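3-carboxy-cis,cis-muconate cycloisomerase (Pseudomonas putida, PDB 1RE5) belongs to the mostly helical fumarase/aspartase-type lyase superfamily and is assembled from four copies of the chain. Local coordinates at residues N76-L81 and Q107-T112; W226-D231 and M309-E314. One frame throughout, in Å; residues are numbered along the deposited sequence.

Interaction 1. Residues N76-L81 and Q107-T112; sequences NSAIPL and QDAMDT
N76 meets the far end of M110. The methyl CE of M110 sits 3.3 Å from N76 CB and also touches the amide carbon CG. The two side chains cross at about a right angle. N76 CG stands between its own backbone N and carbonyl carbon (chi1 67°), which brings the amide over the first turn of the helix that follows. There N76 OD1 accepts from I79 N at 3.1 Å, with an N-H...O angle of 158°. The donor lies somewhat out of the carbonyl plane. This capping bond limits the rotation of the amide on which M110 CE rests.

S77 follows, with its hydroxyl OG 3.4 Å from M110 SD. This is a contact of hydroxyl and sulfur, and no hydrogen bond joins the two segments.

A78 makes the closest backbone approach, its CA 6.3 Å from that of M110. Its methyl CB lies 3.9 Å from M110 CE and equally near M110 CG. A78 CB also faces A109 CB at 4.5 Å. M110 therefore spans all three residues: its sulfur lies by S77, while CG and CE flank the A78 methyl, and a bend at chi3 (-112°) turns CE toward N76. It gives the largest share of the buried surface.

This is a helix-helix contact at a capped helix N terminus. It packs the start of helix 78-92 against the beginning of helix 106-142. Helix 319-347 adds W324 beside N76 and W320 beside M110. Helix 64-74 brings I71 to S77. Helix 21-40 covers the same region, with M28 on S77 and F31 on A109. F6 of the second subunit also packs on S77, so this helix junction reaches a subunit boundary.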
ATOM      1  N   ASN D  76      -8.446 -25.165  -2.136  1.00 31.95           N
ATOM      2  CA  ASN D  76      -7.721 -25.019  -0.883  1.00 31.60           C
ATOM      3  C   ASN D  76      -6.745 -26.173  -0.712  1.00 31.14           C
ATOM      4  O   ASN D  76      -6.642 -27.040  -1.572  1.00 31.06           O
ATOM      5  CB  ASN D  76      -8.673 -24.930   0.313  1.00 33.16           C
ATOM      6  CG  ASN D  76      -9.423 -26.216   0.567  1.00 36.23           C
ATOM      7  OD1 ASN D  76      -8.847 -27.304   0.525  1.00 38.07           O
ATOM      8  ND2 ASN D  76     -10.718 -26.099   0.855  1.00 36.89           N
ATOM      9  N   SER D  77      -6.027 -26.187   0.397  1.00 31.41           N
ATOM     10  CA  SER D  77      -5.039 -27.230   0.633  1.00 32.49           C
ATOM     11  C   SER D  77      -5.543 -28.381   1.498  1.00 32.79           C
ATOM     12  O   SER D  77      -5.091 -29.509   1.356  1.00 33.40           O
ATOM     13  CB  SER D  77      -3.813 -26.606   1.287  1.00 32.50           C
ATOM     14  OG  SER D  77      -4.217 -25.802   2.385  1.00 32.06           O
ATOM     15  N   ALA D  78      -6.482 -28.098   2.391  1.00 33.47           N
ATOM     16  CA  ALA D  78      -7.009 -29.118   3.287  1.00 33.39           C
ATOM     17  C   ALA D  78      -7.609 -30.341   2.612  1.00 34.68           C
ATOM     18  O   ALA D  78      -7.181 -31.462   2.886  1.00 35.85           O
ATOM     19  CB  ALA D  78      -8.039 -28.509   4.234  1.00 32.03           C
ATOM     20  N   ILE D  79      -8.586 -30.152   1.726  1.00 35.48           N
ATOM     21  CA  ILE D  79      -9.205 -31.324   1.113  1.00 35.81           C
ATOM     22  C   ILE D  79      -8.262 -32.259   0.341  1.00 35.50           C
ATOM     23  O   ILE D  79      -8.374 -33.481   0.468  1.00 36.17           O
ATOM     24  CB  ILE D  79     -10.457 -30.971   0.229  1.00 35.24           C
ATOM     25  CG1 ILE D  79     -10.050 -30.706  -1.209  1.00 36.02           C
ATOM     26  CG2 ILE D  79     -11.207 -29.792   0.813  1.00 32.88           C
ATOM     27  CD1 ILE D  79     -11.237 -30.615  -2.146  1.00 39.49           C
ATOM     28  N   PRO D  80      -7.316 -31.722  -0.448  1.00 34.91           N
ATOM     29  CA  PRO D  80      -6.456 -32.682  -1.145  1.00 34.88           C
ATOM     30  C   PRO D  80      -5.541 -33.409  -0.173  1.00 35.43           C
ATOM     31  O   PRO D  80      -5.176 -34.566  -0.389  1.00 35.62           O
ATOM     32  CB  PRO D  80      -5.673 -31.810  -2.121  1.00 34.14           C
ATOM     33  CG  PRO D  80      -6.607 -30.694  -2.388  1.00 35.03           C
ATOM     34  CD  PRO D  80      -7.112 -30.375  -0.995  1.00 35.64           C
ATOM     35  N   LEU D  81      -5.162 -32.731   0.903  1.00 35.71           N
ATOM     36  CA  LEU D  81      -4.287 -33.349   1.886  1.00 36.30           C
ATOM     37  C   LEU D  81      -5.041 -34.437   2.633  1.00 38.31           C
ATOM     38  O   LEU D  81      -4.541 -35.555   2.785  1.00 38.99           O
ATOM     39  CB  LEU D  81      -3.784 -32.322   2.896  1.00 34.03           C
ATOM     40  CG  LEU D  81      -2.924 -32.954   3.994  1.00 32.86           C
ATOM     41  CD1 LEU D  81      -1.666 -33.522   3.357  1.00 33.36           C
ATOM     42  CD2 LEU D  81      -2.577 -31.934   5.062  1.00 32.73           C
ATOM     43  N   GLN D 107     -10.921 -25.058   6.520  1.00 28.69           N
ATOM     44  CA  GLN D 107     -10.292 -23.914   7.168  1.00 28.77           C
ATOM     45  C   GLN D 107      -9.820 -24.209   8.600  1.00 28.40           C
ATOM     46  O   GLN D 107      -8.851 -23.612   9.068  1.00 28.61           O
ATOM     47  CB  GLN D 107     -11.231 -22.699   7.158  1.00 28.34           C
ATOM     48  CG  GLN D 107     -10.513 -21.409   7.535  1.00 28.18           C
ATOM     49  CD  GLN D 107     -11.373 -20.179   7.420  1.00 27.07           C
ATOM     50  OE1 GLN D 107     -10.913 -19.068   7.672  1.00 28.03           O
ATOM     51  NE2 GLN D 107     -12.627 -20.364   7.039  1.00 26.25           N
ATOM     52  N   ASP D 108     -10.498 -25.121   9.293  1.00 28.30           N
ATOM     53  CA  ASP D 108     -10.099 -25.467  10.652  1.00 27.50           C
ATOM     54  C   ASP D 108      -8.677 -26.000  10.623  1.00 27.77           C
ATOM     55  O   ASP D 108      -7.836 -25.605  11.445  1.00 27.24           O
ATOM     56  CB  ASP D 108     -11.005 -26.546  11.238  1.00 26.79           C
ATOM     57  CG  ASP D 108     -12.407 -26.054  11.495  1.00 27.89           C
ATOM     58  OD1 ASP D 108     -12.559 -24.906  11.947  1.00 28.78           O
ATOM     59  OD2 ASP D 108     -13.364 -26.823  11.266  1.00 30.10           O
ATOM     60  N   ALA D 109      -8.411 -26.891   9.666  1.00 26.35           N
ATOM     61  CA  ALA D 109      -7.085 -27.492   9.545  1.00 26.58           C
ATOM     62  C   ALA D 109      -6.048 -26.482   9.070  1.00 26.74           C
ATOM     63  O   ALA D 109      -4.924 -26.431   9.576  1.00 26.28           O
ATOM     64  CB  ALA D 109      -7.131 -28.670   8.593  1.00 26.44           C
ATOM     65  N   MET D 110      -6.434 -25.680   8.088  1.00 26.78           N
ATOM     66  CA  MET D 110      -5.551 -24.664   7.537  1.00 25.81           C
ATOM     67  C   MET D 110      -5.171 -23.543   8.526  1.00 25.97           C
ATOM     68  O   MET D 110      -3.986 -23.245   8.715  1.00 25.48           O
ATOM     69  CB  MET D 110      -6.205 -24.068   6.312  1.00 25.46           C
ATOM     70  CG  MET D 110      -6.433 -25.069   5.225  1.00 26.35           C
ATOM     71  SD  MET D 110      -6.881 -24.201   3.725  1.00 30.48           S
ATOM     72  CE  MET D 110      -8.590 -24.736   3.560  1.00 31.96           C
ATOM     73  N   ASP D 111      -6.162 -22.913   9.151  1.00 25.14           N
ATOM     74  CA  ASP D 111      -5.861 -21.846  10.095  1.00 25.46           C
ATOM     75  C   ASP D 111      -5.101 -22.367  11.312  1.00 25.72           C
ATOM     76  O   ASP D 111      -4.143 -21.740  11.773  1.00 26.14           O
ATOM     77  CB  ASP D 111      -7.143 -21.140  10.563  1.00 25.59           C
ATOM     78  CG  ASP D 111      -7.633 -20.074   9.587  1.00 25.34           C
ATOM     79  OD1 ASP D 111      -6.959 -19.814   8.560  1.00 25.07           O
ATOM     80  OD2 ASP D 111      -8.707 -19.488   9.861  1.00 26.58           O
ATOM     81  N   THR D 112      -5.522 -23.505  11.849  1.00 25.74           N
ATOM     82  CA  THR D 112      -4.835 -24.030  13.017  1.00 25.92           C
ATOM     83  C   THR D 112      -3.417 -24.418  12.652  1.00 26.23           C
ATOM     84  O   THR D 112      -2.485 -24.158  13.417  1.00 27.77           O
ATOM     85  CB  THR D 112      -5.557 -25.241  13.609  1.00 26.17           C
ATOM     86  OG1 THR D 112      -6.862 -24.841  14.069  1.00 26.92           O
ATOM     87  CG2 THR D 112      -4.747 -25.809  14.783  1.00 24.77           C
TER

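Interaction 2. Residues W226-D231 and M309-E314; sequences WHTQRD and MPQEHE
The guanidinium of R230 and the amide of Q311 lie close, with planes 19° apart. Q311 OE1 comes obliquely to the guanidinium and touches the arginine chain at CD, 3.3 Å away. At the guanidinium edge, in plane, W226 O accepts a weak bond from R230 NH1. The stronger partners of R230 are E323 and D111, both salt bridges. Q311 NE2 turns to A308 O. E314 O lies obliquely to the H227 ring and comes closest to that side chain at CB, 3.4 Å away.

T228 makes the direct bond between the loops. Its OG1 donates to H313 O at 2.6 Å, nearly along the C=O axis (175°). Its CG2 packs on the backbone of H313 and E314.

Two waters fill in the rest. One donates to H227 O and to Q311 OE1, the latter at 3.0 Å. The other donates to T228 O and, at 2.8 Å, to M309 O, and accepts from R230 N. H227 O, T228 O, M309 O and R230 N thus find partners in water. The M309 chain bends at chi3 (80°), and its CE reaches D231 CA at 3.8 Å.

Two interhelical loops of this lyase fold meet at a subunit interface. W226-Q229 is a type I turn, and R230 is the N-cap of helix 231-257. The other loop joins helix 286-307 to helix 319-347, which supplies L319 and W320 beside Q311. H227 packs on helix 106-142. The third subunit packs against both loops: its R175 and R179 form salt bridges with D231, and its K165 with E314.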
ATOM      1  N   TRP D 226     -13.171 -18.225  14.436  1.00 25.81           N
ATOM      2  CA  TRP D 226     -12.930 -16.954  13.745  1.00 25.88           C
ATOM      3  C   TRP D 226     -12.612 -17.092  12.248  1.00 25.15           C
ATOM      4  O   TRP D 226     -11.684 -16.463  11.748  1.00 25.13           O
ATOM      5  CB  TRP D 226     -11.801 -16.186  14.445  1.00 26.19           C
ATOM      6  CG  TRP D 226     -10.641 -17.063  14.829  1.00 26.99           C
ATOM      7  CD1 TRP D 226     -10.590 -17.942  15.873  1.00 27.20           C
ATOM      8  CD2 TRP D 226      -9.398 -17.204  14.127  1.00 27.34           C
ATOM      9  NE1 TRP D 226      -9.397 -18.624  15.864  1.00 28.01           N
ATOM     10  CE2 TRP D 226      -8.646 -18.192  14.804  1.00 27.63           C
ATOM     11  CE3 TRP D 226      -8.847 -16.593  12.987  1.00 27.41           C
ATOM     12  CZ2 TRP D 226      -7.373 -18.587  14.380  1.00 27.50           C
ATOM     13  CZ3 TRP D 226      -7.576 -16.988  12.563  1.00 27.30           C
ATOM     14  CH2 TRP D 226      -6.855 -17.977  13.262  1.00 27.53           C
ATOM     15  N   HIS D 227     -13.400 -17.896  11.533  1.00 25.17           N
ATOM     16  CA  HIS D 227     -13.179 -18.100  10.103  1.00 25.60           C
ATOM     17  C   HIS D 227     -13.118 -16.801   9.292  1.00 25.09           C
ATOM     18  O   HIS D 227     -12.336 -16.707   8.338  1.00 25.55           O
ATOM     19  CB  HIS D 227     -14.265 -19.004   9.505  1.00 26.83           C
ATOM     20  CG  HIS D 227     -14.289 -20.385  10.078  1.00 29.13           C
ATOM     21  ND1 HIS D 227     -13.148 -21.143  10.240  1.00 30.57           N
ATOM     22  CD2 HIS D 227     -15.311 -21.140  10.544  1.00 30.26           C
ATOM     23  CE1 HIS D 227     -13.465 -22.303  10.785  1.00 30.32           C
ATOM     24  NE2 HIS D 227     -14.771 -22.328  10.981  1.00 31.54           N
ATOM     25  N   THR D 228     -13.938 -15.811   9.649  1.00 22.66           N
ATOM     26  CA  THR D 228     -13.940 -14.551   8.914  1.00 20.87           C
ATOM     27  C   THR D 228     -13.675 -13.302   9.777  1.00 21.61           C
ATOM     28  O   THR D 228     -14.018 -12.170   9.392  1.00 20.49           O
ATOM     29  CB  THR D 228     -15.252 -14.373   8.097  1.00 20.11           C
ATOM     30  OG1 THR D 228     -16.384 -14.316   8.972  1.00 20.63           O
ATOM     31  CG2 THR D 228     -15.434 -15.533   7.146  1.00 20.25           C
ATOM     32  N   GLN D 229     -13.075 -13.524  10.948  1.00 20.52           N
ATOM     33  CA  GLN D 229     -12.676 -12.441  11.849  1.00 21.51           C
ATOM     34  C   GLN D 229     -11.152 -12.643  11.918  1.00 22.15           C
ATOM     35  O   GLN D 229     -10.654 -13.411  12.756  1.00 23.54           O
ATOM     36  CB  GLN D 229     -13.304 -12.620  13.232  1.00 20.51           C
ATOM     37  CG  GLN D 229     -14.827 -12.413  13.298  1.00 22.47           C
ATOM     38  CD  GLN D 229     -15.275 -11.005  12.920  1.00 21.94           C
ATOM     39  OE1 GLN D 229     -14.481 -10.062  12.934  1.00 23.80           O
ATOM     40  NE2 GLN D 229     -16.557 -10.859  12.593  1.00 20.09           N
ATOM     41  N   ARG D 230     -10.419 -11.956  11.041  1.00 20.23           N
ATOM     42  CA  ARG D 230      -8.972 -12.138  10.951  1.00 19.43           C
ATOM     43  C   ARG D 230      -8.052 -11.144  11.685  1.00 20.14           C
ATOM     44  O   ARG D 230      -6.832 -11.137  11.449  1.00 19.48           O
ATOM     45  CB  ARG D 230      -8.589 -12.173   9.470  1.00 18.69           C
ATOM     46  CG  ARG D 230      -9.677 -12.727   8.567  1.00 18.08           C
ATOM     47  CD  ARG D 230      -9.873 -14.192   8.818  1.00 18.01           C
ATOM     48  NE  ARG D 230      -8.784 -14.980   8.251  1.00 20.83           N
ATOM     49  CZ  ARG D 230      -8.537 -16.246   8.578  1.00 21.87           C
ATOM     50  NH1 ARG D 230      -9.300 -16.864   9.474  1.00 22.86           N
ATOM     51  NH2 ARG D 230      -7.538 -16.901   8.005  1.00 20.64           N
ATOM     52  N   ASP D 231      -8.600 -10.332  12.584  1.00 18.83           N
ATOM     53  CA  ASP D 231      -7.771  -9.357  13.278  1.00 20.07           C
ATOM     54  C   ASP D 231      -6.530  -9.948  13.946  1.00 21.77           C
ATOM     55  O   ASP D 231      -5.477  -9.309  13.973  1.00 22.46           O
ATOM     56  CB  ASP D 231      -8.592  -8.612  14.314  1.00 20.69           C
ATOM     57  CG  ASP D 231      -9.205  -9.538  15.319  1.00 21.93           C
ATOM     58  OD1 ASP D 231      -8.879  -9.435  16.524  1.00 22.22           O
ATOM     59  OD2 ASP D 231     -10.011 -10.383  14.887  1.00 23.75           O
ATOM     60  N   MET D 309      -9.476  -7.974   5.231  1.00 20.82           N
ATOM     61  CA  MET D 309     -10.272  -8.175   6.438  1.00 19.90           C
ATOM     62  C   MET D 309     -11.796  -8.253   6.295  1.00 21.17           C
ATOM     63  O   MET D 309     -12.452  -9.009   7.025  1.00 22.18           O
ATOM     64  CB  MET D 309      -9.940  -7.107   7.468  1.00 19.25           C
ATOM     65  CG  MET D 309      -8.660  -7.372   8.217  1.00 21.48           C
ATOM     66  SD  MET D 309      -8.447  -6.224   9.580  1.00 22.84           S
ATOM     67  CE  MET D 309      -9.491  -6.939  10.837  1.00 19.29           C
ATOM     68  N   PRO D 310     -12.394  -7.480   5.369  1.00 20.14           N
ATOM     69  CA  PRO D 310     -13.857  -7.569   5.258  1.00 19.82           C
ATOM     70  C   PRO D 310     -14.348  -8.846   4.565  1.00 19.54           C
ATOM     71  O   PRO D 310     -15.034  -8.793   3.543  1.00 18.24           O
ATOM     72  CB  PRO D 310     -14.209  -6.298   4.495  1.00 19.27           C
ATOM     73  CG  PRO D 310     -13.048  -6.172   3.558  1.00 18.70           C
ATOM     74  CD  PRO D 310     -11.850  -6.473   4.441  1.00 18.37           C
ATOM     75  N   GLN D 311     -14.000  -9.993   5.145  1.00 20.99           N
ATOM     76  CA  GLN D 311     -14.371 -11.295   4.590  1.00 22.91           C
ATOM     77  C   GLN D 311     -15.841 -11.602   4.863  1.00 24.05           C
ATOM     78  O   GLN D 311     -16.296 -11.561   6.010  1.00 24.52           O
ATOM     79  CB  GLN D 311     -13.461 -12.380   5.169  1.00 22.44           C
ATOM     80  CG  GLN D 311     -11.986 -12.004   5.103  1.00 22.22           C
ATOM     81  CD  GLN D 311     -11.048 -13.188   5.265  1.00 23.75           C
ATOM     82  OE1 GLN D 311     -11.408 -14.204   5.863  1.00 27.04           O
ATOM     83  NE2 GLN D 311      -9.828 -13.055   4.749  1.00 21.39           N
ATOM     84  N   GLU D 312     -16.573 -11.918   3.797  1.00 25.48           N
ATOM     85  CA  GLU D 312     -18.010 -12.159   3.895  1.00 26.79           C
ATOM     86  C   GLU D 312     -18.506 -13.417   4.577  1.00 26.27           C
ATOM     87  O   GLU D 312     -17.973 -14.518   4.381  1.00 27.24           O
ATOM     88  CB  GLU D 312     -18.651 -12.075   2.503  1.00 27.60           C
ATOM     89  CG  GLU D 312     -17.655 -11.814   1.392  1.00 32.16           C
ATOM     90  CD  GLU D 312     -17.006 -13.076   0.891  1.00 32.45           C
ATOM     91  OE1 GLU D 312     -16.042 -12.981   0.097  1.00 34.94           O
ATOM     92  OE2 GLU D 312     -17.477 -14.159   1.282  1.00 32.86           O
ATOM     93  N   HIS D 313     -19.541 -13.221   5.388  1.00 24.55           N
ATOM     94  CA  HIS D 313     -20.215 -14.295   6.083  1.00 23.55           C
ATOM     95  C   HIS D 313     -19.351 -15.324   6.809  1.00 24.45           C
ATOM     96  O   HIS D 313     -18.435 -14.965   7.559  1.00 25.01           O
ATOM     97  CB  HIS D 313     -21.133 -14.993   5.090  1.00 22.52           C
ATOM     98  CG  HIS D 313     -22.220 -14.111   4.565  1.00 21.91           C
ATOM     99  ND1 HIS D 313     -23.023 -13.350   5.391  1.00 22.71           N
ATOM    100  CD2 HIS D 313     -22.672 -13.906   3.307  1.00 22.17           C
ATOM    101  CE1 HIS D 313     -23.928 -12.719   4.663  1.00 22.51           C
ATOM    102  NE2 HIS D 313     -23.738 -13.040   3.394  1.00 24.30           N
ATOM    103  N   GLU D 314     -19.645 -16.603   6.579  1.00 24.21           N
ATOM    104  CA  GLU D 314     -18.938 -17.691   7.252  1.00 24.19           C
ATOM    105  C   GLU D 314     -17.602 -18.126   6.660  1.00 24.37           C
ATOM    106  O   GLU D 314     -16.827 -18.801   7.325  1.00 24.40           O
ATOM    107  CB  GLU D 314     -19.869 -18.897   7.374  1.00 24.32           C
ATOM    108  CG  GLU D 314     -21.021 -18.674   8.336  1.00 23.20           C
ATOM    109  CD  GLU D 314     -21.864 -17.474   7.955  1.00 23.76           C
ATOM    110  OE1 GLU D 314     -22.404 -17.461   6.818  1.00 24.42           O
ATOM    111  OE2 GLU D 314     -21.984 -16.550   8.793  1.00 21.91           O
TER
HETATM  112  O   HOH W   1     -12.973 -16.724   5.545  1.00 17.12           O
HETATM  113  O   HOH W   2     -12.163  -9.910   9.640  1.00 18.42           O

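Overall arrangement
From the N terminus, interaction 1 comes first. It closes a loop of 25 residues that holds the rest of helix 78-92 and the connection into helix 106-142. Interaction 2 opens later and closes a longer excursion of 77 residues, with helices 231-257 and 286-307 inside it. The two loops follow in series and neither nest nor cross. In space they meet, with centres about 16 Å apart. D111 of 107-112 forms a salt bridge with R230 of 226-231, and D108 packs on H227. Helix 106-142 therefore ties the N-terminal part of helix 78-92 to the paired loops. W320 of helix 319-347 touches both contacts.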